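Local coordinates for protein cytosine deaminase (Klebsiella pneumoniae, PDB 4R85) that hydrolytically deaminates cytosine-type bases, 5-methylcytosine among them, at an iron-containing active site of the amidohydrolase fold, at residues Ile41-Phe52 against Asn371-Asp380; Val120-Gln129 against Leu163-Gly171. One frame throughout, in Å; residues are numbered along the deposited sequence.

Interaction 1. Residues Ile41-Phe52 against Asn371-Asp380; sequences IDAQGRLAIPPF and NLLILDAEND
L373, L375, I49 and F52 form one apolar cluster where two antiparallel strands meet, the edge along which the small beta domain of the amidohydrolase fold joins the first strand of the barrel. The two strands show how alternate side chains divide between the faces of a sheet. L47, I49, L373 and L375 go to one face, where F52 joins them. I49 CG1 is wedged between the backbone N and the carbonyl carbon (chi1 54°), which carries CD1 over one face of the F52 ring, offset toward its rim. The same I49 CD1 lies 3.8 Å from L375 CD1. L375 CD2 instead reaches the ring at its edge, 3.9 Å from F52 CE1, while L373 CD1 comes to F52 CD1 obliquely at 3.5 Å. L47, with CG anti to the backbone N, sets its CD2 3.8 Å from N379 C.

A48 and I374, a non-hydrogen-bonded pair, turn to the other face, and there I374 CD1 extends to I41 CG2 on strand 41-42, the edge of a second, four-stranded sheet. Backbone bonds hold the register: I49 and L373 bond through both N and O, and L47 O accepts from L375 N. Beyond the inverse gamma turn centred on D376, L47 N binds A377 O at 2.8 Å. At the proline end P51 CD lies 3.2 Å from the backbone O of N371, while N371 OD1 accepts from H396 N.

At the turn end R46 stretches out past the L375 carbonyl, and its guanidinium crosses the D376 carboxylate with their planes 54° apart. Two bonds fix its rotation: NH1 meets a lone pair of Q44 OE1 in the carbonyl plane, and R46 NE makes a salt bridge to D376 OD1, 2.8 Å, from the anti side and 33° out of the carboxylate plane.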
loop_
_atom_site.group_PDB
_atom_site.type_symbol
_atom_site.label_atom_id
_atom_site.label_comp_id
_atom_site.label_asym_id
_atom_site.label_seq_id
_atom_site.Cartn_x
_atom_site.Cartn_y
_atom_site.Cartn_z
ATOM N N ILE A 41 29.224 -15.888 1.214
ATOM C CA ILE A 41 28.145 -15.059 1.725
ATOM C C ILE A 41 27.144 -15.936 2.464
ATOM O O ILE A 41 26.611 -16.891 1.897
ATOM C CB ILE A 41 27.436 -14.292 0.596
ATOM C CG1 ILE A 41 28.392 -13.264 -0.009
ATOM C CG2 ILE A 41 26.198 -13.605 1.122
ATOM C CD1 ILE A 41 27.847 -12.559 -1.226
ATOM N N ASP A 42 26.909 -15.630 3.736
ATOM C CA ASP A 42 25.957 -16.396 4.534
ATOM C C ASP A 42 24.580 -15.749 4.476
ATOM O O ASP A 42 24.347 -14.692 5.070
ATOM C CB ASP A 42 26.436 -16.523 5.985
ATOM C CG ASP A 42 25.636 -17.551 6.789
ATOM O OD1 ASP A 42 24.580 -18.021 6.317
ATOM O OD2 ASP A 42 26.063 -17.876 7.915
ATOM N N ALA A 43 23.669 -16.387 3.747
ATOM C CA ALA A 43 22.308 -15.887 3.612
ATOM C C ALA A 43 21.529 -16.026 4.919
ATOM O O ALA A 43 20.480 -15.407 5.089
ATOM C CB ALA A 43 21.586 -16.601 2.487
ATOM N N GLN A 44 22.046 -16.847 5.831
ATOM C CA GLN A 44 21.454 -17.018 7.155
ATOM C C GLN A 44 19.981 -17.419 7.099
ATOM O O GLN A 44 19.182 -16.973 7.923
ATOM C CB GLN A 44 21.628 -15.745 7.997
ATOM C CG GLN A 44 23.080 -15.427 8.339
ATOM C CD GLN A 44 23.219 -14.229 9.262
ATOM O OE1 GLN A 44 22.625 -13.182 9.027
ATOM N NE2 GLN A 44 24.005 -14.383 10.319
ATOM N N GLY A 45 19.632 -18.258 6.125
ATOM C CA GLY A 45 18.268 -18.733 5.975
ATOM C C GLY A 45 17.366 -17.778 5.215
ATOM O O GLY A 45 16.158 -17.979 5.141
ATOM N N ARG A 46 17.944 -16.731 4.644
ATOM C CA ARG A 46 17.151 -15.794 3.861
ATOM C C ARG A 46 16.949 -16.266 2.430
ATOM O O ARG A 46 17.733 -17.050 1.898
ATOM C CB ARG A 46 17.789 -14.416 3.869
ATOM C CG ARG A 46 17.706 -13.749 5.210
ATOM C CD ARG A 46 18.502 -12.485 5.225
ATOM N NE ARG A 46 18.555 -11.908 6.562
ATOM C CZ ARG A 46 19.638 -11.916 7.331
ATOM N NH1 ARG A 46 20.760 -12.465 6.888
ATOM N NH2 ARG A 46 19.600 -11.369 8.539
ATOM N N LEU A 47 15.885 -15.773 1.818
ATOM C CA LEU A 47 15.527 -16.116 0.452
ATOM C C LEU A 47 16.487 -15.528 -0.598
ATOM O O LEU A 47 16.800 -14.335 -0.569
ATOM C CB LEU A 47 14.115 -15.595 0.219
ATOM C CG LEU A 47 13.201 -16.050 -0.898
ATOM C CD1 LEU A 47 13.059 -17.546 -0.920
ATOM C CD2 LEU A 47 11.851 -15.382 -0.676
ATOM N N ALA A 48 16.960 -16.366 -1.520
ATOM C CA ALA A 48 17.649 -15.881 -2.716
ATOM C C ALA A 48 16.683 -15.947 -3.895
ATOM O O ALA A 48 16.057 -16.980 -4.130
ATOM C CB ALA A 48 18.893 -16.721 -3.006
ATOM N N ILE A 49 16.547 -14.847 -4.628
ATOM C CA ILE A 49 15.627 -14.790 -5.767
ATOM C C ILE A 49 16.304 -14.113 -6.944
ATOM O O ILE A 49 17.280 -13.375 -6.767
ATOM C CB ILE A 49 14.366 -13.962 -5.441
ATOM C CG1 ILE A 49 14.771 -12.580 -4.923
ATOM C CG2 ILE A 49 13.489 -14.672 -4.430
ATOM C CD1 ILE A 49 13.631 -11.594 -4.878
ATOM N N PRO A 50 15.801 -14.364 -8.158
ATOM C CA PRO A 50 16.259 -13.556 -9.290
ATOM C C PRO A 50 15.811 -12.096 -9.080
ATOM O O PRO A 50 14.937 -11.837 -8.244
ATOM C CB PRO A 50 15.550 -14.208 -10.482
ATOM C CG PRO A 50 14.326 -14.862 -9.885
ATOM C CD PRO A 50 14.816 -15.383 -8.565
ATOM N N PRO A 51 16.419 -11.143 -9.804
ATOM C CA PRO A 51 16.147 -9.725 -9.515
ATOM C C PRO A 51 14.691 -9.340 -9.720
ATOM O O PRO A 51 13.963 -9.981 -10.485
ATOM C CB PRO A 51 17.021 -8.980 -10.533
ATOM C CG PRO A 51 18.065 -9.991 -10.963
ATOM C CD PRO A 51 17.390 -11.316 -10.900
ATOM N N PHE A 52 14.255 -8.294 -9.032
ATOM C CA PHE A 52 12.927 -7.769 -9.300
ATOM C C PHE A 52 12.908 -7.170 -10.706
ATOM O O PHE A 52 13.951 -6.772 -11.236
ATOM C CB PHE A 52 12.530 -6.722 -8.261
ATOM C CG PHE A 52 12.211 -7.302 -6.907
ATOM C CD1 PHE A 52 12.954 -6.950 -5.796
ATOM C CD2 PHE A 52 11.159 -8.195 -6.750
ATOM C CE1 PHE A 52 12.661 -7.479 -4.545
ATOM C CE2 PHE A 52 10.859 -8.726 -5.508
ATOM C CZ PHE A 52 11.614 -8.368 -4.402
ATOM N N ASN A 371 22.653 -13.090 -11.764
ATOM C CA ASN A 371 21.908 -11.923 -11.338
ATOM C C ASN A 371 20.905 -12.379 -10.298
ATOM O O ASN A 371 19.993 -13.144 -10.614
ATOM C CB ASN A 371 21.143 -11.311 -12.517
ATOM C CG ASN A 371 22.044 -10.945 -13.683
ATOM O OD1 ASN A 371 23.252 -10.775 -13.525
ATOM N ND2 ASN A 371 21.453 -10.813 -14.866
ATOM N N LEU A 372 21.067 -11.918 -9.062
ATOM C CA LEU A 372 20.194 -12.353 -7.982
ATOM C C LEU A 372 20.235 -11.430 -6.765
ATOM O O LEU A 372 21.146 -10.603 -6.618
ATOM C CB LEU A 372 20.541 -13.788 -7.561
ATOM C CG LEU A 372 21.859 -14.010 -6.812
ATOM C CD1 LEU A 372 21.802 -15.303 -6.019
ATOM C CD2 LEU A 372 23.044 -14.041 -7.763
ATOM N N LEU A 373 19.240 -11.589 -5.897
ATOM C CA LEU A 373 19.125 -10.804 -4.682
ATOM C C LEU A 373 19.053 -11.710 -3.471
ATOM O O LEU A 373 18.620 -12.865 -3.561
ATOM C CB LEU A 373 17.845 -9.962 -4.698
ATOM C CG LEU A 373 17.499 -9.137 -5.933
ATOM C CD1 LEU A 373 16.157 -8.454 -5.728
ATOM C CD2 LEU A 373 18.588 -8.114 -6.237
ATOM N N ILE A 374 19.476 -11.182 -2.335
ATOM C CA ILE A 374 19.167 -11.806 -1.059
ATOM C C ILE A 374 18.189 -10.887 -0.328
ATOM O O ILE A 374 18.504 -9.730 -0.061
ATOM C CB ILE A 374 20.428 -12.038 -0.219
ATOM C CG1 ILE A 374 21.360 -13.032 -0.925
ATOM C CG2 ILE A 374 20.052 -12.543 1.175
ATOM C CD1 ILE A 374 22.697 -13.189 -0.265
ATOM N N LEU A 375 16.994 -11.399 -0.049
ATOM C CA LEU A 375 15.923 -10.633 0.592
ATOM C C LEU A 375 15.876 -10.960 2.076
ATOM O O LEU A 375 16.084 -12.106 2.455
ATOM C CB LEU A 375 14.572 -11.027 0.011
ATOM C CG LEU A 375 13.941 -10.392 -1.209
ATOM C CD1 LEU A 375 12.529 -10.927 -1.326
ATOM C CD2 LEU A 375 13.937 -8.867 -1.085
ATOM N N ASP A 376 15.570 -9.967 2.909
ATOM C CA ASP A 376 15.505 -10.174 4.353
ATOM C C ASP A 376 14.172 -10.808 4.767
ATOM O O ASP A 376 13.399 -10.222 5.530
ATOM C CB ASP A 376 15.725 -8.853 5.092
ATOM C CG ASP A 376 15.960 -9.042 6.586
ATOM O OD1 ASP A 376 16.379 -10.148 7.002
ATOM O OD2 ASP A 376 15.728 -8.071 7.342
ATOM N N ALA A 377 13.918 -12.006 4.250
ATOM C CA ALA A 377 12.720 -12.776 4.566
ATOM C C ALA A 377 12.954 -14.205 4.096
ATOM O O ALA A 377 13.836 -14.439 3.276
ATOM C CB ALA A 377 11.521 -12.189 3.866
ATOM N N GLU A 378 12.166 -15.156 4.594
ATOM C CA GLU A 378 12.420 -16.567 4.289
ATOM C C GLU A 378 11.476 -17.176 3.247
ATOM O O GLU A 378 11.710 -18.287 2.776
ATOM C CB GLU A 378 12.405 -17.416 5.564
ATOM C CG GLU A 378 11.032 -17.582 6.183
ATOM C CD GLU A 378 10.736 -16.535 7.234
ATOM O OE1 GLU A 378 11.002 -15.339 6.980
ATOM O OE2 GLU A 378 10.246 -16.920 8.321
ATOM N N ASN A 379 10.410 -16.457 2.904
ATOM C CA ASN A 379 9.448 -16.931 1.908
ATOM C C ASN A 379 8.631 -15.765 1.336
ATOM O O ASN A 379 8.814 -14.631 1.778
ATOM C CB ASN A 379 8.548 -18.048 2.477
ATOM C CG ASN A 379 7.723 -17.603 3.683
ATOM O OD1 ASN A 379 7.352 -16.447 3.811
ATOM N ND2 ASN A 379 7.419 -18.547 4.566
ATOM N N ASP A 380 7.757 -16.045 0.363
ATOM C CA ASP A 380 6.962 -15.008 -0.316
ATOM C C ASP A 380 6.074 -14.220 0.650
ATOM O O ASP A 380 6.005 -12.997 0.588
ATOM C CB ASP A 380 6.050 -15.621 -1.389
ATOM C CG ASP A 380 6.803 -16.107 -2.616
ATOM O OD1 ASP A 380 7.945 -16.599 -2.485
ATOM O OD2 ASP A 380 6.221 -16.017 -3.723
#

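Interaction 2. Residues Val120-Gln129 against Leu163-Gly171; sequences VTDPSLAALQ and LMTRAIEMG
A167 and V120 meet at the tight end of this contact, where a small residue lets a loop and a helix press close to another helix. V120 CG1 and L128 CD2 converge on the A167 methyl from the same side, each 3.6 Å from A167 CB. The V120 and M164 side chains cross at about a right angle, V120 CG2 meeting M164 SD at 3.6 Å. Beside them L163 lies across the V120 carbonyl, CB 3.4 Å from V120 O, and its CD2 reaches on toward P123.

Toward solvent the contact is made by longer side chains. M170 bends at chi3 (65°), bringing CE to Q129 CG at 3.6 Å and against L128 CD2, while M170 SD lies 3.7 Å from L125 CD1. R166 adds its CG to the same L125 methyl, then folds back so that one guanidinium face lies over M170 CG.

These are consecutive helices of the barrel, 126-137 and 160-170, linked through strand 143-149. A148 and I146 of that strand floor the contact beneath V120, L128 and A167, while M164 also touches V175 of the next strand, 174-175, and L198 of the next helix, 185-202.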
loop_
_atom_site.group_PDB
_atom_site.type_symbol
_atom_site.label_atom_id
_atom_site.label_comp_id
_atom_site.label_asym_id
_atom_site.label_seq_id
_atom_site.Cartn_x
_atom_site.Cartn_y
_atom_site.Cartn_z
ATOM N N VAL A 120 6.742 9.289 -27.930
ATOM C CA VAL A 120 7.314 9.608 -29.241
ATOM C C VAL A 120 6.406 10.549 -30.040
ATOM O O VAL A 120 6.699 10.877 -31.184
ATOM C CB VAL A 120 7.643 8.344 -30.073
ATOM C CG1 VAL A 120 8.666 7.473 -29.340
ATOM C CG2 VAL A 120 6.383 7.542 -30.376
ATOM N N THR A 121 5.303 10.986 -29.435
ATOM C CA THR A 121 4.546 12.093 -30.015
ATOM C C THR A 121 5.221 13.392 -29.575
ATOM O O THR A 121 4.656 14.223 -28.858
ATOM C CB THR A 121 3.042 12.056 -29.677
ATOM O OG1 THR A 121 2.861 11.886 -28.267
ATOM C CG2 THR A 121 2.357 10.897 -30.428
ATOM N N ASP A 122 6.467 13.522 -30.008
ATOM C CA ASP A 122 7.318 14.671 -29.725
ATOM C C ASP A 122 8.249 14.744 -30.926
ATOM O O ASP A 122 9.092 13.871 -31.125
ATOM C CB ASP A 122 8.094 14.457 -28.413
ATOM C CG ASP A 122 8.964 15.664 -28.027
ATOM O OD1 ASP A 122 9.199 16.539 -28.883
ATOM O OD2 ASP A 122 9.416 15.737 -26.857
ATOM N N PRO A 123 8.076 15.773 -31.763
ATOM C CA PRO A 123 8.827 15.845 -33.020
ATOM C C PRO A 123 10.345 15.896 -32.816
ATOM O O PRO A 123 11.085 15.597 -33.750
ATOM C CB PRO A 123 8.312 17.140 -33.661
ATOM C CG PRO A 123 6.942 17.306 -33.087
ATOM C CD PRO A 123 7.060 16.834 -31.664
ATOM N N SER A 124 10.800 16.249 -31.617
ATOM C CA SER A 124 12.240 16.309 -31.344
ATOM C C SER A 124 12.811 14.926 -31.016
ATOM O O SER A 124 14.013 14.696 -31.173
ATOM C CB SER A 124 12.526 17.263 -30.177
ATOM O OG SER A 124 12.020 16.722 -28.964
ATOM N N LEU A 125 11.940 14.024 -30.560
ATOM C CA LEU A 125 12.348 12.715 -30.037
ATOM C C LEU A 125 13.508 12.824 -29.041
ATOM O O LEU A 125 14.351 11.929 -28.946
ATOM C CB LEU A 125 12.685 11.746 -31.178
ATOM C CG LEU A 125 11.472 11.417 -32.057
ATOM C CD1 LEU A 125 11.850 10.547 -33.250
ATOM C CD2 LEU A 125 10.382 10.758 -31.233
ATOM N N ALA A 126 13.530 13.927 -28.298
ATOM C CA ALA A 126 14.625 14.228 -27.380
ATOM C C ALA A 126 14.773 13.198 -26.255
ATOM O O ALA A 126 15.883 12.728 -25.981
ATOM C CB ALA A 126 14.452 15.630 -26.799
ATOM N N ALA A 127 13.667 12.858 -25.598
ATOM C CA ALA A 127 13.713 11.884 -24.512
ATOM C C ALA A 127 14.139 10.510 -25.025
ATOM O O ALA A 127 14.863 9.780 -24.345
ATOM C CB ALA A 127 12.359 11.782 -23.818
ATOM N N LEU A 128 13.655 10.139 -26.207
ATOM C CA LEU A 128 14.022 8.841 -26.773
ATOM C C LEU A 128 15.532 8.786 -26.989
ATOM O O LEU A 128 16.187 7.810 -26.634
ATOM C CB LEU A 128 13.286 8.601 -28.090
ATOM C CG LEU A 128 13.630 7.287 -28.792
ATOM C CD1 LEU A 128 13.268 6.087 -27.914
ATOM C CD2 LEU A 128 12.904 7.220 -30.115
ATOM N N GLN A 129 16.078 9.852 -27.560
ATOM C CA GLN A 129 17.518 9.953 -27.772
ATOM C C GLN A 129 18.264 9.777 -26.460
ATOM O O GLN A 129 19.228 9.011 -26.380
ATOM C CB GLN A 129 17.870 11.302 -28.399
ATOM C CG GLN A 129 17.375 11.449 -29.825
ATOM C CD GLN A 129 17.581 12.848 -30.387
ATOM O OE1 GLN A 129 18.524 13.554 -30.010
ATOM N NE2 GLN A 129 16.692 13.256 -31.291
ATOM N N LEU A 163 6.500 9.176 -36.768
ATOM C CA LEU A 163 7.215 9.246 -35.497
ATOM C C LEU A 163 7.411 7.860 -34.883
ATOM O O LEU A 163 8.485 7.552 -34.371
ATOM C CB LEU A 163 6.479 10.158 -34.519
ATOM C CG LEU A 163 6.590 11.637 -34.910
ATOM C CD1 LEU A 163 5.547 12.459 -34.149
ATOM C CD2 LEU A 163 8.001 12.131 -34.623
ATOM N N MET A 164 6.378 7.035 -34.943
ATOM C CA MET A 164 6.480 5.649 -34.454
ATOM C C MET A 164 7.551 4.891 -35.233
ATOM O O MET A 164 8.381 4.197 -34.654
ATOM C CB MET A 164 5.142 4.928 -34.589
ATOM C CG MET A 164 4.104 5.353 -33.551
ATOM S SD MET A 164 4.576 4.826 -31.893
ATOM C CE MET A 164 4.297 3.037 -32.010
ATOM N N THR A 165 7.529 5.047 -36.551
ATOM C CA THR A 165 8.474 4.357 -37.431
ATOM C C THR A 165 9.890 4.841 -37.160
ATOM O O THR A 165 10.818 4.042 -37.045
ATOM C CB THR A 165 8.100 4.587 -38.909
ATOM O OG1 THR A 165 6.762 4.120 -39.135
ATOM C CG2 THR A 165 9.063 3.869 -39.855
ATOM N N ARG A 166 10.054 6.156 -37.048
ATOM C CA ARG A 166 11.368 6.741 -36.786
ATOM C C ARG A 166 11.910 6.252 -35.444
ATOM O O ARG A 166 13.083 5.915 -35.330
ATOM C CB ARG A 166 11.283 8.273 -36.806
ATOM C CG ARG A 166 12.597 8.973 -36.523
ATOM C CD ARG A 166 13.601 8.766 -37.658
ATOM N NE ARG A 166 14.949 9.094 -37.216
ATOM C CZ ARG A 166 16.009 8.326 -37.428
ATOM N NH1 ARG A 166 15.887 7.187 -38.105
ATOM N NH2 ARG A 166 17.197 8.707 -36.979
ATOM N N ALA A 167 11.046 6.199 -34.432
ATOM C CA ALA A 167 11.448 5.734 -33.103
ATOM C C ALA A 167 11.960 4.296 -33.135
ATOM O O ALA A 167 12.950 3.954 -32.480
ATOM C CB ALA A 167 10.276 5.847 -32.127
ATOM N N ILE A 168 11.260 3.452 -33.881
ATOM C CA ILE A 168 11.673 2.066 -34.063
ATOM C C ILE A 168 13.003 1.993 -34.809
ATOM O O ILE A 168 13.908 1.255 -34.415
ATOM C CB ILE A 168 10.575 1.252 -34.785
ATOM C CG1 ILE A 168 9.365 1.085 -33.861
ATOM C CG2 ILE A 168 11.112 -0.098 -35.264
ATOM C CD1 ILE A 168 9.707 0.498 -32.502
ATOM N N GLU A 169 13.151 2.781 -35.867
ATOM C CA GLU A 169 14.408 2.753 -36.603
ATOM C C GLU A 169 15.581 3.251 -35.755
ATOM O O GLU A 169 16.712 2.783 -35.908
ATOM C CB GLU A 169 14.298 3.539 -37.913
ATOM C CG GLU A 169 13.368 2.880 -38.909
ATOM C CD GLU A 169 13.235 3.653 -40.205
ATOM O OE1 GLU A 169 13.581 4.855 -40.227
ATOM O OE2 GLU A 169 12.782 3.051 -41.202
ATOM N N MET A 170 15.299 4.183 -34.851
ATOM C CA MET A 170 16.315 4.708 -33.942
ATOM C C MET A 170 16.763 3.654 -32.936
ATOM O O MET A 170 17.853 3.750 -32.366
ATOM C CB MET A 170 15.790 5.940 -33.200
ATOM C CG MET A 170 15.839 7.217 -34.021
ATOM S SD MET A 170 14.923 8.526 -33.190
ATOM C CE MET A 170 15.890 8.766 -31.703
ATOM N N GLY A 171 15.909 2.665 -32.707
ATOM C CA GLY A 171 16.298 1.508 -31.922
ATOM C C GLY A 171 15.432 1.142 -30.733
ATOM O O GLY A 171 15.830 0.298 -29.929
#

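Along the chain interaction 2 is nested inside the long loop that interaction 1 closes: 41-52 comes first, then both segments of interaction 2, and 371-380 last. Their centres are about 39 Å apart, on opposite sides of the chain's centre, and their nearest atoms about 20 Å. What they share is the barrel sheet. Interaction 1 joins its first strand, 47-57, to strand 372-375, whereas interaction 2 sets the loop and first turn of helix 126-137 against helix 160-170, over strand 143-149. Strand 47-57 runs on to the iron ligand H56, and the T121 side chain lies about 9 Å from bound 5-methylcytosine; both contacts belong to the barrel's framework, neither touching the ligand.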